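Putative secreted protein (Pseudomonas aeruginosa, PDB 3NPD) is of unknown function but is probably a secreted, quorum-sensing-regulated virulence factor of a Pseudomonas-specific family. Local coordinates at residues 74-77 with 78-81. Sequence-based numbering, arbitrary orientation. Where two conformers were deposited one is given.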
loop_
_atom_site.group_PDB
_atom_site.type_symbol
_atom_site.label_atom_id
_atom_site.label_comp_id
_atom_site.label_asym_id
_atom_site.label_seq_id
_atom_site.Cartn_x
_atom_site.Cartn_y
_atom_site.Cartn_z
ATOM N N CYS A 74 1.651 9.529 -5.363
ATOM C CA CYS A 74 1.619 10.153 -6.682
ATOM C C CYS A 74 2.858 10.949 -7.042
ATOM O O CYS A 74 3.016 11.307 -8.216
ATOM C CB CYS A 74 0.354 10.976 -6.844
ATOM S SG CYS A 74 -1.145 9.911 -6.721
ATOM N N SER A 75 3.665 11.283 -6.040
ATOM C CA SER A 75 4.958 11.968 -6.223
ATOM C C SER A 75 6.152 11.023 -6.022
ATOM O O SER A 75 7.294 11.464 -6.074
ATOM C CB SER A 75 5.066 13.171 -5.264
ATOM O OG SER A 75 5.002 12.772 -3.905
ATOM N N ASN A 76 5.907 9.721 -5.840
ATOM C CA ASN A 76 6.975 8.735 -5.652
ATOM C C ASN A 76 7.375 8.279 -7.052
ATOM O O ASN A 76 6.566 7.693 -7.783
ATOM C CB ASN A 76 6.457 7.575 -4.813
ATOM C CG ASN A 76 7.506 6.540 -4.454
ATOM O OD1 ASN A 76 8.113 5.897 -5.319
ATOM N ND2 ASN A 76 7.595 6.247 -3.142
ATOM N N THR A 77 8.618 8.542 -7.431
ATOM C CA THR A 77 9.057 8.275 -8.809
ATOM C C THR A 77 8.915 6.822 -9.184
ATOM O O THR A 77 8.440 6.522 -10.270
ATOM C CB THR A 77 10.528 8.726 -9.041
ATOM O OG1 THR A 77 10.660 10.086 -8.668
ATOM C CG2 THR A 77 10.926 8.579 -10.502
ATOM N N GLY A 78 9.333 5.927 -8.288
ATOM C CA GLY A 78 9.236 4.489 -8.529
ATOM C C GLY A 78 7.796 3.996 -8.582
ATOM O O GLY A 78 7.467 3.158 -9.419
ATOM N N TYR A 79 6.938 4.502 -7.693
ATOM C CA TYR A 79 5.522 4.108 -7.757
ATOM C C TYR A 79 4.862 4.606 -9.020
ATOM O O TYR A 79 4.048 3.875 -9.604
ATOM C CB TYR A 79 4.729 4.509 -6.505
ATOM C CG TYR A 79 5.110 3.806 -5.220
ATOM C CD1 TYR A 79 5.880 2.621 -5.208
ATOM C CD2 TYR A 79 4.706 4.327 -3.980
ATOM C CE1 TYR A 79 6.220 1.976 -4.015
ATOM C CE2 TYR A 79 5.034 3.643 -2.750
ATOM C CZ TYR A 79 5.813 2.478 -2.808
ATOM O OH TYR A 79 6.185 1.794 -1.674
ATOM N N ARG A 80 5.204 5.819 -9.463
ATOM C CA ARG A 80 4.650 6.387 -10.678
ATOM C C ARG A 80 4.968 5.474 -11.885
ATOM O O ARG A 80 4.126 5.302 -12.755
ATOM C CB ARG A 80 5.177 7.790 -10.919
ATOM C CG ARG A 80 4.555 8.874 -10.019
ATOM C CD ARG A 80 5.189 10.240 -10.377
ATOM N NE ARG A 80 4.713 10.805 -11.649
ATOM C CZ ARG A 80 3.505 11.356 -11.880
ATOM N NH1 ARG A 80 2.549 11.410 -10.936
ATOM N NH2 ARG A 80 3.237 11.846 -13.095
ATOM N N GLN A 81 6.171 4.890 -11.902
ATOM C CA GLN A 81 6.552 3.949 -12.968
ATOM C C GLN A 81 5.644 2.718 -12.977
ATOM O O GLN A 81 5.354 2.175 -14.048
ATOM C CB GLN A 81 7.999 3.504 -12.847
ATOM C CG GLN A 81 8.971 4.595 -13.077
ATOM C CD GLN A 81 10.395 4.259 -12.688
ATOM O OE1 GLN A 81 10.706 3.159 -12.250
ATOM N NE2 GLN A 81 11.273 5.240 -12.845
#
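Arg-80 reaches back across the turn, and its NH1 gives a 2.8 Å hydrogen bond to the main-chain O of Cys-74. The donor lies in the carbonyl plane, while the oxygen sits slightly out of the guanidinium plane. A bend at chi3 (74°) turns the guanidinium toward this carbonyl, and CD passes 3.2 Å from the same Cys-74 O.

Asn-76 is the N-cap of the next helix. Its OD1 accepts a capping hydrogen bond from Tyr-79 N at 3.0 Å, with the donor above the carbonyl plane of the amide. With chi1 at -175° the Asn-76 amide swings away from its own backbone N and back to the Tyr-79 N-H. There it stacks on one face of the Tyr-79 ring, the two planes 11° apart. Asn-76 ND2 rides toward the ring's rim, 3.6 Å from Tyr-79 CD2, and also hydrogen-bonds to a bound 3-cyclohexyl-1-propylsulfonic acid, probably from the crystallisation liquor. Helical bonding starts with Arg-80 N to Asn-76 O at 2.9 Å, followed by Gln-81 N to Thr-77 O.

This surface turn links helix 62-74 to helix 77-83. The Cys-74 to Cys-112 disulfide ties it to helix 109-112, and Tyr-79 packs on Leu-89 and Tyr-91 of strand 88-95.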